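Local coordinates for EGF family domain-containing protein (Toxoplasma gondii, PDB 4Z80) that probably acts in host-cell invasion as an apical membrane antigen that binds a RON2-type peptide at the moving junction, at residues A[99-105]-A[316-322]. Sequence-based numbering, arbitrary orientation.
Sequences GKVIAFT and YCVRPMK
Val318 CG1 sits over one face of the Phe104 ring, 4.0 Å from its centroid and 9° off the ring normal, which qualifies as a CH-pi contact. At the CE2 side of the same ring lies Tyr316, whose CG comes within 3.6 Å of Phe104 CE2; the two ring planes are inclined at 51°. The Arg319 guanidinium takes a water at its edge, in plane, with NH2 as donor, and that water in turn donates to Thr105 OG1. With CG set between its backbone N and carbonyl carbon (chi1 68°) and its chain bent again at chi3, the arginine folds back across Thr105 nearly at a right angle.

These groups belong to an antiparallel two-stranded ladder, Phe104 and Val318 on one face and Arg319 on the other. Val101–Met321 and Ala103–Arg319 are hydrogen-bonded pairs, each bonded reciprocally; Met321 N reaches Val101 O at 2.8 Å, and Ala103 N reaches Arg319 O at 2.9 Å. Beyond them Thr105 N donates to Cys317 O at 3.2 Å from well above the carbonyl plane, and a second water lies within bonding distance of that oxygen and of Thr105 O, though it has more acceptors in reach than protons to give. On the sheet face of Ala103 and Met321, the thioether SD touches Ala103 CB at 3.4 Å; on the other, Ile102 CG2 meets Val318 CB at 3.8 Å.

The contact joins chain regions more than 200 residues apart in a largely buried part of the fold; strand 318-321 falls in sequence matched to the apical membrane antigen 1 family (PAN clan). The Cys317–Cys304 disulfide ties down one end. Toward the other, Lys100 and Pro320 rest on Phe386 of helix 378-387, while Val101 and Ile102 pack on Met329 and Tyr331, so the ladder borders both that helix and strand 329-332 of a four-stranded antiparallel sheet.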
ATOM      1  N   GLY A  99      10.914  -0.194  -1.114  1.00 11.83           N
ATOM      2  CA  GLY A  99      11.576  -1.066  -0.167  1.00 10.84           C
ATOM      3  C   GLY A  99      10.766  -1.318   1.092  1.00 11.19           C
ATOM      4  O   GLY A  99      11.075  -2.235   1.846  1.00 11.51           O
ATOM      5  N   LYS A 100       9.726  -0.519   1.320  1.00 10.06           N
ATOM      6  CA  LYS A 100       8.958  -0.597   2.564  1.00 10.69           C
ATOM      7  C   LYS A 100       8.047  -1.819   2.616  1.00 10.27           C
ATOM      8  O   LYS A 100       7.138  -1.967   1.802  1.00 11.44           O
ATOM      9  CB  LYS A 100       8.131   0.679   2.751  1.00 10.38           C
ATOM     10  CG  LYS A 100       7.164   0.668   3.943  1.00  9.79           C
ATOM     11  CD  LYS A 100       6.525   2.043   4.124  1.00 10.19           C
ATOM     12  CE  LYS A 100       5.395   2.052   5.143  1.00 10.02           C
ATOM     13  NZ  LYS A 100       4.891   3.433   5.379  1.00 10.33           N
ATOM     14  N   VAL A 101       8.289  -2.667   3.612  1.00 11.11           N
ATOM     15  CA  VAL A 101       7.501  -3.868   3.862  1.00 10.90           C
ATOM     16  C   VAL A 101       7.014  -3.841   5.311  1.00 12.01           C
ATOM     17  O   VAL A 101       7.762  -3.426   6.204  1.00 11.85           O
ATOM     18  CB  VAL A 101       8.344  -5.141   3.606  1.00 13.23           C
ATOM     19  CG1 VAL A 101       7.606  -6.405   4.032  1.00 14.26           C
ATOM     20  CG2 VAL A 101       8.748  -5.217   2.135  1.00 13.28           C
ATOM     21  N   ILE A 102       5.784  -4.280   5.542  1.00 10.81           N
ATOM     22  CA  ILE A 102       5.280  -4.429   6.902  1.00 11.06           C
ATOM     23  C   ILE A 102       5.728  -5.772   7.453  1.00 10.40           C
ATOM     24  O   ILE A 102       5.208  -6.819   7.072  1.00 12.41           O
ATOM     25  CB  ILE A 102       3.752  -4.309   6.961  1.00 10.84           C
ATOM     26  CG1 ILE A 102       3.285  -3.014   6.287  1.00 12.10           C
ATOM     27  CG2 ILE A 102       3.287  -4.363   8.411  1.00 11.46           C
ATOM     28  CD1 ILE A 102       3.988  -1.735   6.771  1.00 13.70           C
ATOM     29  N   ALA A 103       6.715  -5.720   8.343  1.00 10.70           N
ATOM     30  CA  ALA A 103       7.331  -6.901   8.927  1.00 11.04           C
ATOM     31  C   ALA A 103       6.630  -7.309  10.207  1.00 10.60           C
ATOM     32  O   ALA A 103       6.247  -6.456  11.012  1.00 11.64           O
ATOM     33  CB  ALA A 103       8.802  -6.631   9.214  1.00 11.14           C
ATOM     34  N   PHE A 104       6.465  -8.609  10.391  1.00  9.26           N
ATOM     35  CA  PHE A 104       5.992  -9.160  11.656  1.00  9.02           C
ATOM     36  C   PHE A 104       7.218  -9.367  12.530  1.00 11.71           C
ATOM     37  O   PHE A 104       8.194  -9.958  12.084  1.00 11.61           O
ATOM     38  CB  PHE A 104       5.242 -10.466  11.449  1.00  9.77           C
ATOM     39  CG  PHE A 104       3.823 -10.284  10.984  1.00  9.74           C
ATOM     40  CD1 PHE A 104       3.538  -9.618   9.802  1.00 11.14           C
ATOM     41  CD2 PHE A 104       2.766 -10.790  11.727  1.00 11.50           C
ATOM     42  CE1 PHE A 104       2.219  -9.450   9.387  1.00 10.56           C
ATOM     43  CE2 PHE A 104       1.452 -10.632  11.301  1.00 11.82           C
ATOM     44  CZ  PHE A 104       1.188  -9.963  10.141  1.00 10.29           C
ATOM     45  N   THR A 105       7.176  -8.853  13.754  1.00 10.73           N
ATOM     46  CA  THR A 105       8.338  -8.860  14.635  1.00 10.90           C
ATOM     47  C   THR A 105       7.967  -9.201  16.075  1.00 11.04           C
ATOM     48  O   THR A 105       6.794  -9.298  16.433  1.00 12.15           O
ATOM     49  CB  THR A 105       9.047  -7.475  14.635  1.00 11.74           C
ATOM     50  OG1 THR A 105       8.231  -6.520  15.324  1.00 14.11           O
ATOM     51  CG2 THR A 105       9.286  -6.972  13.222  1.00 12.05           C
ATOM     52  N   TYR A 316      -1.180  -8.130  15.752  1.00 10.78           N
ATOM     53  CA  TYR A 316       0.220  -8.506  15.754  1.00  9.35           C
ATOM     54  C   TYR A 316       1.189  -7.334  15.850  1.00 11.06           C
ATOM     55  O   TYR A 316       0.927  -6.234  15.352  1.00 10.19           O
ATOM     56  CB  TYR A 316       0.536  -9.313  14.493  1.00 10.07           C
ATOM     57  CG  TYR A 316       0.162 -10.766  14.626  1.00 10.55           C
ATOM     58  CD1 TYR A 316       0.946 -11.619  15.390  1.00 12.87           C
ATOM     59  CD2 TYR A 316      -0.977 -11.285  14.019  1.00 10.66           C
ATOM     60  CE1 TYR A 316       0.612 -12.944  15.546  1.00 13.21           C
ATOM     61  CE2 TYR A 316      -1.310 -12.623  14.162  1.00 11.00           C
ATOM     62  CZ  TYR A 316      -0.509 -13.443  14.923  1.00 12.00           C
ATOM     63  OH  TYR A 316      -0.808 -14.781  15.093  1.00 12.60           O
ATOM     64  N   CYS A 317       2.311  -7.593  16.516  1.00 10.49           N
ATOM     65  CA  CYS A 317       3.444  -6.676  16.527  1.00 11.69           C
ATOM     66  C   CYS A 317       3.965  -6.553  15.106  1.00 10.50           C
ATOM     67  O   CYS A 317       4.374  -7.551  14.521  1.00 11.60           O
ATOM     68  CB  CYS A 317       4.557  -7.188  17.432  1.00 11.77           C
ATOM     69  SG  CYS A 317       4.090  -7.593  19.142  1.00 18.34           S
ATOM     70  N   VAL A 318       3.948  -5.349  14.550  1.00  9.35           N
ATOM     71  CA  VAL A 318       4.465  -5.139  13.203  1.00  8.89           C
ATOM     72  C   VAL A 318       5.203  -3.816  13.143  1.00 10.76           C
ATOM     73  O   VAL A 318       4.960  -2.928  13.956  1.00 11.33           O
ATOM     74  CB  VAL A 318       3.341  -5.138  12.115  1.00 10.41           C
ATOM     75  CG1 VAL A 318       2.597  -6.457  12.091  1.00 11.57           C
ATOM     76  CG2 VAL A 318       2.365  -3.983  12.317  1.00 13.02           C
ATOM     77  N   ARG A 319       6.097  -3.675  12.176  1.00  9.39           N
ATOM     78  CA  ARG A 319       6.687  -2.367  11.908  1.00  9.78           C
ATOM     79  C   ARG A 319       7.212  -2.341  10.489  1.00 10.11           C
ATOM     80  O   ARG A 319       7.492  -3.396   9.921  1.00 11.37           O
ATOM     81  CB  ARG A 319       7.806  -2.039  12.904  1.00 11.61           C
ATOM     82  CG  ARG A 319       9.065  -2.893  12.774  1.00 11.49           C
ATOM     83  CD  ARG A 319      10.037  -2.633  13.936  1.00 13.10           C
ATOM     84  NE  ARG A 319       9.389  -2.924  15.205  1.00 12.39           N
ATOM     85  CZ  ARG A 319       9.884  -2.649  16.408  1.00 11.06           C
ATOM     86  NH1 ARG A 319      11.063  -2.052  16.549  1.00 13.39           N
ATOM     87  NH2 ARG A 319       9.167  -2.969  17.475  1.00 12.92           N
ATOM     88  N   PRO A 320       7.346  -1.142   9.904  1.00 10.48           N
ATOM     89  CA  PRO A 320       7.912  -1.091   8.559  1.00 10.69           C
ATOM     90  C   PRO A 320       9.396  -1.391   8.572  1.00 11.74           C
ATOM     91  O   PRO A 320      10.103  -1.000   9.505  1.00 13.00           O
ATOM     92  CB  PRO A 320       7.653   0.353   8.112  1.00 11.55           C
ATOM     93  CG  PRO A 320       6.728   0.940   9.136  1.00 13.89           C
ATOM     94  CD  PRO A 320       6.997   0.199  10.394  1.00 12.09           C
ATOM     95  N   MET A 321       9.861  -2.084   7.538  1.00 10.91           N
ATOM     96  CA  MET A 321      11.273  -2.394   7.389  1.00 10.73           C
ATOM     97  C   MET A 321      11.688  -2.275   5.940  1.00 11.40           C
ATOM     98  O   MET A 321      10.902  -2.560   5.035  1.00 12.33           O
ATOM     99  CB  MET A 321      11.605  -3.810   7.876  1.00 12.21           C
ATOM    100  CG  MET A 321      11.549  -4.019   9.371  1.00 14.17           C
ATOM    101  SD  MET A 321      12.018  -5.709   9.812  1.00 17.03           S
ATOM    102  CE  MET A 321      13.735  -5.747   9.335  1.00 19.33           C
ATOM    103  N   LYS A 322      12.927  -1.852   5.730  1.00 11.04           N
ATOM    104  CA  LYS A 322      13.579  -1.942   4.428  1.00 10.37           C
ATOM    105  C   LYS A 322      14.864  -2.726   4.565  1.00 13.14           C
ATOM    106  O   LYS A 322      15.598  -2.545   5.531  1.00 12.95           O
ATOM    107  CB  LYS A 322      13.904  -0.563   3.866  1.00 10.55           C
ATOM    108  CG  LYS A 322      12.705   0.323   3.657  1.00 13.03           C
ATOM    109  CD  LYS A 322      13.046   1.608   2.917  1.00 11.14           C
ATOM    110  CE  LYS A 322      11.824   2.449   2.725  1.00 10.26           C
ATOM    111  NZ  LYS A 322      12.117   3.689   1.957  1.00 13.89           N
TER
HETATM  112  O   HOH W   1       4.505 -10.309  15.138  1.00 12.19           O
HETATM  113  O   HOH W   2       6.769  -4.074  16.091  1.00 14.01           O